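Local coordinates for suppressor protein MPT5 (Saccharomyces cerevisiae, PDB 5BZ1) that binds a short UGUA-containing sequence element in the 3'-UTRs of target mRNAs and regulates their expression after transcription, at residues L325-V328 against K329-S332; I365-L368 against I369-T372; T382-A385 against K386-L390. All coordinates share one frame; numbering follows the deposited sequence.

In the fold
All three contacts lie at the C-terminal end of the PUF RNA-binding domain, their centres about 30 to 38 Å from the centre of the chain. Contact 1 closes helix 318-326 and packs on helix 354-375, which holds contact 2: Leu-326 CD2 lies 3.6 Å from Leu-368 CD2, and the centres of the two contacts are about 12 Å apart. From there helix 354-375 meets helix 385-398, whose first turn belongs to contact 3, through Thr-372 CG2 and Ile-388 CG2 at 3.5 Å. Contact 3 is the one that grips RNA, holding U1 of chain B. Contacts 1 and 2 stay back, their nearest atoms about 11 and 12 Å from the nucleic acid.

Contact 1 of 3, residues L325-V328 against K329-S332; sequences LLDV and KNYS
Tyr-331 folds back over the chain that has just left helix 318-326, its ring covering Val-328 and its hydroxyl meeting Leu-326. At CB the side chain takes the torsion that sets CG between the backbone N and the carbonyl carbon (chi1 60°), which swings the ring back over the preceding turn. Along one side of the ring, CD2 and then CE2 run past Asp-327 O, with CE2 only 3.1 Å from it and also near Leu-325 O. On the other side CE1 touches Val-328 CG2 at 3.8 Å. One ring face receives Val-328 CA in a CH-pi contact, 3.8 Å from CA to the ring centroid and displaced toward the rim. At the tip, OH donates to Leu-326 O at 2.8 Å, approaching from well above the carbonyl plane. A phenylalanine here keeps the ring but lacks the hydroxyl, and would probably leave Leu-326 O, at the helix end, without this donor. The backbone beneath is a tight reversal: Asn-330 N donates to Asp-327 O at 2.9 Å, while Lys-329 N reaches Asp-327 OD1 at 3.3 Å, an Asx turn whose donor stands above the carboxylate plane. Asn-330 turns its ND2 back to the helix, bonding to Thr-324 O. Around this Pumilio 8 turn, Tyr-331 meets Phe-361 of helix 354-375 edge-to-face and touches Phe-265 of helix 253-273 and Tyr-395 of helix 385-398, so its ring is wedged among three helices.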
ATOM      1  N   LEU A 325       9.386  24.927  -1.287  1.00 32.44           N
ATOM      2  CA  LEU A 325      10.823  25.178  -1.341  1.00 34.06           C
ATOM      3  C   LEU A 325      11.188  26.498  -0.657  1.00 35.62           C
ATOM      4  O   LEU A 325      12.287  26.639  -0.118  1.00 39.19           O
ATOM      5  CB  LEU A 325      11.312  25.185  -2.795  1.00 32.46           C
ATOM      6  CG  LEU A 325      12.826  25.273  -3.012  1.00 36.90           C
ATOM      7  CD1 LEU A 325      13.503  23.996  -2.545  1.00 33.24           C
ATOM      8  CD2 LEU A 325      13.169  25.555  -4.468  1.00 27.98           C
ATOM      9  N   LEU A 326      10.260  27.453  -0.673  1.00 34.90           N
ATOM     10  CA  LEU A 326      10.512  28.797  -0.149  1.00 34.96           C
ATOM     11  C   LEU A 326      10.244  28.929   1.351  1.00 35.17           C
ATOM     12  O   LEU A 326      10.683  29.893   1.982  1.00 40.71           O
ATOM     13  CB  LEU A 326       9.677  29.836  -0.908  1.00 37.31           C
ATOM     14  CG  LEU A 326      10.039  30.148  -2.360  1.00 43.44           C
ATOM     15  CD1 LEU A 326       9.085  31.168  -2.960  1.00 46.79           C
ATOM     16  CD2 LEU A 326      11.455  30.659  -2.445  1.00 45.93           C
ATOM     17  N   ASP A 327       9.527  27.962   1.918  1.00 34.60           N
ATOM     18  CA  ASP A 327       9.073  28.049   3.309  1.00 33.88           C
ATOM     19  C   ASP A 327      10.210  27.885   4.324  1.00 33.66           C
ATOM     20  O   ASP A 327      10.732  26.783   4.509  1.00 35.59           O
ATOM     21  CB  ASP A 327       7.986  27.006   3.575  1.00 34.72           C
ATOM     22  CG  ASP A 327       7.204  27.288   4.844  1.00 45.28           C
ATOM     23  OD1 ASP A 327       7.564  28.229   5.584  1.00 45.58           O
ATOM     24  OD2 ASP A 327       6.228  26.556   5.106  1.00 50.44           O
ATOM     25  N   VAL A 328      10.561  28.982   4.995  1.00 31.82           N
ATOM     26  CA  VAL A 328      11.669  29.008   5.951  1.00 41.59           C
ATOM     27  C   VAL A 328      11.464  28.049   7.139  1.00 43.38           C
ATOM     28  O   VAL A 328      12.420  27.695   7.831  1.00 45.95           O
ATOM     29  CB  VAL A 328      11.942  30.450   6.451  1.00 41.70           C
ATOM     30  CG1 VAL A 328      10.913  30.862   7.496  1.00 42.52           C
ATOM     31  CG2 VAL A 328      13.353  30.574   7.007  1.00 41.76           C
ATOM     32  N   LYS A 329      10.223  27.620   7.360  1.00 41.99           N
ATOM     33  CA  LYS A 329       9.932  26.631   8.396  1.00 44.59           C
ATOM     34  C   LYS A 329      10.650  25.315   8.118  1.00 46.60           C
ATOM     35  O   LYS A 329      11.019  24.586   9.041  1.00 50.22           O
ATOM     36  CB  LYS A 329       8.428  26.381   8.493  1.00 49.85           C
ATOM     37  CG  LYS A 329       7.688  27.408   9.328  1.00 61.57           C
ATOM     38  CD  LYS A 329       6.185  27.296   9.125  1.00 68.54           C
ATOM     39  CE  LYS A 329       5.450  28.463   9.770  1.00 74.40           C
ATOM     40  NZ  LYS A 329       3.999  28.469   9.423  1.00 74.04           N
ATOM     41  N   ASN A 330      10.851  25.024   6.838  1.00 42.38           N
ATOM     42  CA  ASN A 330      11.467  23.775   6.419  1.00 47.78           C
ATOM     43  C   ASN A 330      12.991  23.763   6.521  1.00 49.71           C
ATOM     44  O   ASN A 330      13.598  22.692   6.558  1.00 53.08           O
ATOM     45  CB  ASN A 330      11.049  23.436   4.984  1.00 48.72           C
ATOM     46  CG  ASN A 330       9.557  23.201   4.845  1.00 45.75           C
ATOM     47  OD1 ASN A 330       8.882  22.832   5.805  1.00 47.58           O
ATOM     48  ND2 ASN A 330       9.037  23.405   3.637  1.00 39.53           N
ATOM     49  N   TYR A 331      13.609  24.942   6.566  1.00 49.32           N
ATOM     50  CA  TYR A 331      15.067  25.025   6.456  1.00 46.83           C
ATOM     51  C   TYR A 331      15.758  26.070   7.339  1.00 49.22           C
ATOM     52  O   TYR A 331      16.913  26.416   7.090  1.00 53.52           O
ATOM     53  CB  TYR A 331      15.477  25.239   4.993  1.00 42.63           C
ATOM     54  CG  TYR A 331      14.921  26.499   4.362  1.00 40.53           C
ATOM     55  CD1 TYR A 331      15.506  27.735   4.600  1.00 42.53           C
ATOM     56  CD2 TYR A 331      13.826  26.448   3.510  1.00 40.24           C
ATOM     57  CE1 TYR A 331      15.012  28.882   4.024  1.00 41.25           C
ATOM     58  CE2 TYR A 331      13.325  27.593   2.926  1.00 37.50           C
ATOM     59  CZ  TYR A 331      13.923  28.808   3.189  1.00 41.50           C
ATOM     60  OH  TYR A 331      13.435  29.958   2.615  1.00 43.31           O
ATOM     61  N   SER A 332      15.072  26.566   8.364  1.00 48.47           N
ATOM     62  CA  SER A 332      15.657  27.601   9.224  1.00 54.59           C
ATOM     63  C   SER A 332      16.999  27.234   9.897  1.00 53.51           C
ATOM     64  O   SER A 332      17.873  28.095  10.012  1.00 52.39           O
ATOM     65  CB  SER A 332      14.638  28.135  10.244  1.00 58.33           C
ATOM     66  OG  SER A 332      14.611  27.371  11.434  1.00 66.84           O
TER

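Contact 2 of 3, residues I365-L368 against I369-T372; sequences IGNL and IVLT
Within helix 354-375, one turn of alpha helix sets Thr-372 one turn on from Leu-368 and Leu-371 one turn on from Asn-367. Leu-368 O is held by two bonds from the same residue: Thr-372 N at 2.9 Å, the regular helical bond, and Thr-372 OG1 at 2.7 Å. The two donors come from opposite faces of the carbonyl plane. The hydroxyl can reach because OG1 lies beside its own backbone N, anti to the carbonyl carbon (chi1 -61°), which aims it toward the preceding turn, where Leu-368 O lies. The buried hydroxyl thus finds its partner within its own helix, while the CG2 methyl is left to face Ile-388 of helix 385-398. The CD1 branch of Leu-368 passes 4.1 Å from Thr-372 OG1. On the more open side, the amide of Asn-367 comes alongside Leu-371: OD1 is 3.9 Å from CD1, and ND2 is 4.0 Å from CG, loose van der Waals approaches that the two side chains make at a slant. Ile-369 N and Leu-371 N continue the pattern by bonding to Ile-365 O and Asn-367 O. Leu-368 and Ile-369 press on Leu-326 of helix 318-326, and Ile-365 and Ile-369 on Tyr-395 of helix 385-398. A threonine hydroxyl bonded to the carbonyl four residues back is common in helices, here one packed among its neighbours at the C-terminal end of the PUF alpha-solenoid.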
ATOM      1  N   ILE A 365      19.084  30.276  -1.982  1.00 41.89           N
ATOM      2  CA  ILE A 365      17.711  30.444  -1.514  1.00 43.41           C
ATOM      3  C   ILE A 365      17.390  31.930  -1.333  1.00 43.88           C
ATOM      4  O   ILE A 365      16.261  32.364  -1.568  1.00 42.50           O
ATOM      5  CB  ILE A 365      17.420  29.627  -0.223  1.00 36.16           C
ATOM      6  CG1 ILE A 365      15.934  29.274  -0.124  1.00 37.24           C
ATOM      7  CG2 ILE A 365      17.887  30.356   1.031  1.00 36.94           C
ATOM      8  CD1 ILE A 365      15.504  28.202  -1.100  1.00 30.88           C
ATOM      9  N   GLY A 366      18.398  32.709  -0.945  1.00 50.05           N
ATOM     10  CA  GLY A 366      18.244  34.147  -0.814  1.00 50.88           C
ATOM     11  C   GLY A 366      17.997  34.783  -2.168  1.00 46.38           C
ATOM     12  O   GLY A 366      17.161  35.680  -2.304  1.00 47.92           O
ATOM     13  N   ASN A 367      18.726  34.309  -3.173  1.00 42.63           N
ATOM     14  CA  ASN A 367      18.557  34.791  -4.537  1.00 46.10           C
ATOM     15  C   ASN A 367      17.168  34.461  -5.081  1.00 45.20           C
ATOM     16  O   ASN A 367      16.549  35.276  -5.767  1.00 47.20           O
ATOM     17  CB  ASN A 367      19.649  34.212  -5.443  1.00 48.97           C
ATOM     18  CG  ASN A 367      19.419  34.520  -6.914  1.00 54.25           C
ATOM     19  OD1 ASN A 367      19.348  33.616  -7.749  1.00 57.87           O
ATOM     20  ND2 ASN A 367      19.290  35.802  -7.234  1.00 55.64           N
ATOM     21  N   LEU A 368      16.679  33.266  -4.768  1.00 36.62           N
ATOM     22  CA  LEU A 368      15.344  32.862  -5.192  1.00 34.26           C
ATOM     23  C   LEU A 368      14.272  33.730  -4.531  1.00 33.04           C
ATOM     24  O   LEU A 368      13.271  34.081  -5.157  1.00 34.07           O
ATOM     25  CB  LEU A 368      15.104  31.381  -4.889  1.00 39.42           C
ATOM     26  CG  LEU A 368      13.752  30.807  -5.320  1.00 41.33           C
ATOM     27  CD1 LEU A 368      13.535  31.047  -6.798  1.00 42.19           C
ATOM     28  CD2 LEU A 368      13.664  29.322  -5.012  1.00 37.36           C
ATOM     29  N   ILE A 369      14.495  34.082  -3.268  1.00 34.56           N
ATOM     30  CA  ILE A 369      13.570  34.938  -2.534  1.00 41.22           C
ATOM     31  C   ILE A 369      13.434  36.318  -3.189  1.00 47.57           C
ATOM     32  O   ILE A 369      12.322  36.819  -3.372  1.00 47.41           O
ATOM     33  CB  ILE A 369      14.002  35.102  -1.057  1.00 45.81           C
ATOM     34  CG1 ILE A 369      13.770  33.804  -0.278  1.00 47.45           C
ATOM     35  CG2 ILE A 369      13.242  36.238  -0.394  1.00 39.13           C
ATOM     36  CD1 ILE A 369      12.311  33.397  -0.185  1.00 44.99           C
ATOM     37  N   VAL A 370      14.563  36.932  -3.540  1.00 45.96           N
ATOM     38  CA  VAL A 370      14.532  38.266  -4.133  1.00 46.05           C
ATOM     39  C   VAL A 370      13.911  38.249  -5.533  1.00 37.25           C
ATOM     40  O   VAL A 370      13.183  39.168  -5.900  1.00 45.68           O
ATOM     41  CB  VAL A 370      15.924  38.972  -4.124  1.00 64.88           C
ATOM     42  CG1 VAL A 370      16.553  38.898  -2.744  1.00 65.04           C
ATOM     43  CG2 VAL A 370      16.865  38.371  -5.156  1.00 67.38           C
ATOM     44  N   LEU A 371      14.182  37.197  -6.302  1.00 35.65           N
ATOM     45  CA  LEU A 371      13.581  37.057  -7.625  1.00 41.89           C
ATOM     46  C   LEU A 371      12.071  36.858  -7.498  1.00 43.04           C
ATOM     47  O   LEU A 371      11.295  37.376  -8.304  1.00 39.50           O
ATOM     48  CB  LEU A 371      14.215  35.899  -8.400  1.00 38.13           C
ATOM     49  CG  LEU A 371      15.651  36.082  -8.889  1.00 44.19           C
ATOM     50  CD1 LEU A 371      16.136  34.846  -9.630  1.00 48.12           C
ATOM     51  CD2 LEU A 371      15.752  37.302  -9.780  1.00 40.80           C
ATOM     52  N   THR A 372      11.664  36.114  -6.475  1.00 42.85           N
ATOM     53  CA  THR A 372      10.247  35.907  -6.191  1.00 34.90           C
ATOM     54  C   THR A 372       9.557  37.226  -5.831  1.00 34.47           C
ATOM     55  O   THR A 372       8.465  37.517  -6.324  1.00 34.22           O
ATOM     56  CB  THR A 372      10.042  34.880  -5.060  1.00 33.30           C
ATOM     57  OG1 THR A 372      10.601  33.617  -5.449  1.00 29.46           O
ATOM     58  CG2 THR A 372       8.568  34.694  -4.767  1.00 34.14           C
TER

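Contact 3 of 3, residues T382-A385 against K386-L390; sequences TSYA and KKIKL. With nucleotides of chain B.
Tyr-384 and Lys-387, one helical turn apart, close round the uracil of U1 of chain B. Lys-387 NZ donates to that uridine's O4 at 2.9 Å; its chain kinks at chi3 (60°), which turns CE and NZ toward that oxygen. Tyr-384 lies over the base: its CB is 3.4 Å from C4 of U1 of chain B, and its CD2 is 3.4 Å from C2 of the same base, with the ring only modestly inclined to the base and displaced from it. Ser-383 OG comes within 3.1 Å of the ribose O4' of U1 of chain B. Tyr-384 is the N-cap residue of helix 385-398, so the loop end and first turn of that helix, at the C-terminal end of the PUF domain's alpha-solenoid, present these groups to the RNA. The helix starts weakly: Lys-387 N and Ile-388 N each make only a weak bond to Tyr-384 O, and the first firm helical bond runs from Lys-389 N to Ala-385 O at 2.9 Å. A second shell holds the tyrosine. Thr-382 OG1 sits over the centre of one ring face, 3.8 Å above the plane, and itself bonds to Ile-379 O. Ile-388 CD1 meets the ring edge at CD1 of Tyr-384, 3.9 Å away. Tyr-384 OH bonds to Ile-313 O, and helix 318-326 backs the pair, with Asn-319 against Tyr-384 and Gln-323 against Lys-387.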
ATOM      1  N   THR A 382      -3.804  36.431  -9.041  1.00 70.93           N
ATOM      2  CA  THR A 382      -3.959  35.125  -8.388  1.00 58.62           C
ATOM      3  C   THR A 382      -4.437  35.212  -6.937  1.00 55.87           C
ATOM      4  O   THR A 382      -4.254  36.234  -6.277  1.00 57.60           O
ATOM      5  CB  THR A 382      -2.643  34.313  -8.430  1.00 50.91           C
ATOM      6  OG1 THR A 382      -1.701  34.857  -7.496  1.00 44.66           O
ATOM      7  CG2 THR A 382      -2.042  34.346  -9.825  1.00 50.76           C
ATOM      8  N   SER A 383      -5.045  34.133  -6.448  1.00 54.84           N
ATOM      9  CA  SER A 383      -5.612  34.109  -5.101  1.00 52.59           C
ATOM     10  C   SER A 383      -4.571  33.762  -4.038  1.00 49.66           C
ATOM     11  O   SER A 383      -4.825  33.908  -2.840  1.00 54.50           O
ATOM     12  CB  SER A 383      -6.772  33.113  -5.025  1.00 56.29           C
ATOM     13  OG  SER A 383      -6.303  31.775  -5.072  1.00 55.29           O
ATOM     14  N   TYR A 384      -3.401  33.308  -4.481  1.00 43.05           N
ATOM     15  CA  TYR A 384      -2.363  32.847  -3.563  1.00 34.76           C
ATOM     16  C   TYR A 384      -1.158  33.782  -3.488  1.00 36.52           C
ATOM     17  O   TYR A 384      -0.127  33.422  -2.924  1.00 37.77           O
ATOM     18  CB  TYR A 384      -1.906  31.435  -3.940  1.00 33.26           C
ATOM     19  CG  TYR A 384      -1.450  31.278  -5.376  1.00 34.65           C
ATOM     20  CD1 TYR A 384      -0.156  31.613  -5.757  1.00 35.36           C
ATOM     21  CD2 TYR A 384      -2.306  30.771  -6.345  1.00 34.39           C
ATOM     22  CE1 TYR A 384       0.265  31.464  -7.060  1.00 36.63           C
ATOM     23  CE2 TYR A 384      -1.892  30.616  -7.653  1.00 35.79           C
ATOM     24  CZ  TYR A 384      -0.605  30.965  -8.004  1.00 38.33           C
ATOM     25  OH  TYR A 384      -0.183  30.816  -9.302  1.00 42.91           O
ATOM     26  N   ALA A 385      -1.290  34.979  -4.057  1.00 35.00           N
ATOM     27  CA  ALA A 385      -0.200  35.949  -4.055  1.00 34.69           C
ATOM     28  C   ALA A 385       0.221  36.308  -2.633  1.00 38.31           C
ATOM     29  O   ALA A 385       1.414  36.392  -2.331  1.00 33.58           O
ATOM     30  CB  ALA A 385      -0.599  37.203  -4.820  1.00 37.41           C
ATOM     31  N   LYS A 386      -0.769  36.523  -1.768  1.00 34.48           N
ATOM     32  CA  LYS A 386      -0.524  36.907  -0.380  1.00 39.40           C
ATOM     33  C   LYS A 386       0.232  35.830   0.401  1.00 35.28           C
ATOM     34  O   LYS A 386       1.008  36.146   1.307  1.00 36.30           O
ATOM     35  CB  LYS A 386      -1.840  37.247   0.327  1.00 40.24           C
ATOM     36  CG  LYS A 386      -2.834  36.088   0.389  1.00 50.31           C
ATOM     37  CD  LYS A 386      -4.139  36.497   1.068  1.00 55.02           C
ATOM     38  CE  LYS A 386      -5.198  35.414   0.902  1.00 58.06           C
ATOM     39  NZ  LYS A 386      -6.528  35.836   1.431  1.00 67.79           N
ATOM     40  N   LYS A 387       0.004  34.566   0.050  1.00 31.68           N
ATOM     41  CA  LYS A 387       0.697  33.453   0.696  1.00 33.34           C
ATOM     42  C   LYS A 387       2.190  33.479   0.368  1.00 34.43           C
ATOM     43  O   LYS A 387       3.036  33.293   1.243  1.00 40.90           O
ATOM     44  CB  LYS A 387       0.090  32.116   0.267  1.00 31.98           C
ATOM     45  CG  LYS A 387      -1.365  31.922   0.675  1.00 43.48           C
ATOM     46  CD  LYS A 387      -1.830  30.496   0.392  1.00 52.05           C
ATOM     47  CE  LYS A 387      -0.992  29.480   1.156  1.00 58.38           C
ATOM     48  NZ  LYS A 387      -1.226  28.078   0.694  1.00 62.53           N
ATOM     49  N   ILE A 388       2.504  33.706  -0.902  1.00 30.39           N
ATOM     50  CA  ILE A 388       3.887  33.804  -1.352  1.00 31.77           C
ATOM     51  C   ILE A 388       4.560  35.045  -0.755  1.00 32.79           C
ATOM     52  O   ILE A 388       5.738  35.013  -0.398  1.00 37.54           O
ATOM     53  CB  ILE A 388       3.969  33.821  -2.894  1.00 34.12           C
ATOM     54  CG1 ILE A 388       3.393  32.523  -3.468  1.00 33.38           C
ATOM     55  CG2 ILE A 388       5.398  34.016  -3.368  1.00 35.42           C
ATOM     56  CD1 ILE A 388       3.549  32.381  -4.973  1.00 35.95           C
ATOM     57  N   LYS A 389       3.802  36.133  -0.639  1.00 30.26           N
ATOM     58  CA  LYS A 389       4.302  37.356  -0.020  1.00 35.59           C
ATOM     59  C   LYS A 389       4.637  37.122   1.453  1.00 37.24           C
ATOM     60  O   LYS A 389       5.652  37.607   1.947  1.00 34.56           O
ATOM     61  CB  LYS A 389       3.281  38.491  -0.164  1.00 34.21           C
ATOM     62  CG  LYS A 389       3.797  39.865   0.263  1.00 42.32           C
ATOM     63  CD  LYS A 389       2.725  40.939   0.118  1.00 53.19           C
ATOM     64  CE  LYS A 389       3.190  42.283   0.677  1.00 61.03           C
ATOM     65  NZ  LYS A 389       4.390  42.821  -0.022  1.00 60.18           N
ATOM     66  N   LEU A 390       3.791  36.363   2.149  1.00 37.82           N
ATOM     67  CA  LEU A 390       4.017  36.060   3.563  1.00 35.51           C
ATOM     68  C   LEU A 390       5.302  35.254   3.759  1.00 32.05           C
ATOM     69  O   LEU A 390       6.069  35.514   4.688  1.00 39.40           O
ATOM     70  CB  LEU A 390       2.822  35.308   4.156  1.00 36.38           C
ATOM     71  CG  LEU A 390       2.891  34.964   5.645  1.00 40.45           C
ATOM     72  CD1 LEU A 390       3.069  36.225   6.483  1.00 38.12           C
ATOM     73  CD2 LEU A 390       1.651  34.190   6.095  1.00 39.58           C
TER
ATOM     74  O5'   U B   1      -7.984  28.306  -2.423  1.00 47.35           O
ATOM     75  C5'   U B   1      -8.639  28.505  -3.668  1.00 41.87           C
ATOM     76  C4'   U B   1      -7.857  27.901  -4.806  1.00 39.93           C
ATOM     77  O4'   U B   1      -6.658  28.680  -5.050  1.00 34.39           O
ATOM     78  C3'   U B   1      -7.343  26.487  -4.587  1.00 33.02           C
ATOM     79  O3'   U B   1      -8.337  25.502  -4.817  1.00 35.66           O
ATOM     80  C2'   U B   1      -6.160  26.407  -5.548  1.00 35.75           C
ATOM     81  O2'   U B   1      -6.596  26.148  -6.875  1.00 40.90           O
ATOM     82  C1'   U B   1      -5.615  27.838  -5.488  1.00 32.13           C
ATOM     83  N1    U B   1      -4.471  27.971  -4.555  1.00 33.56           N
ATOM     84  C2    U B   1      -3.202  27.754  -5.074  1.00 34.45           C
ATOM     85  O2    U B   1      -3.009  27.459  -6.243  1.00 33.96           O
ATOM     86  N3    U B   1      -2.170  27.887  -4.176  1.00 36.96           N
ATOM     87  C4    U B   1      -2.278  28.208  -2.838  1.00 39.67           C
ATOM     88  O4    U B   1      -1.249  28.290  -2.162  1.00 37.44           O
ATOM     89  C5    U B   1      -3.620  28.423  -2.377  1.00 38.47           C
ATOM     90  C6    U B   1      -4.651  28.303  -3.227  1.00 33.55           C
TER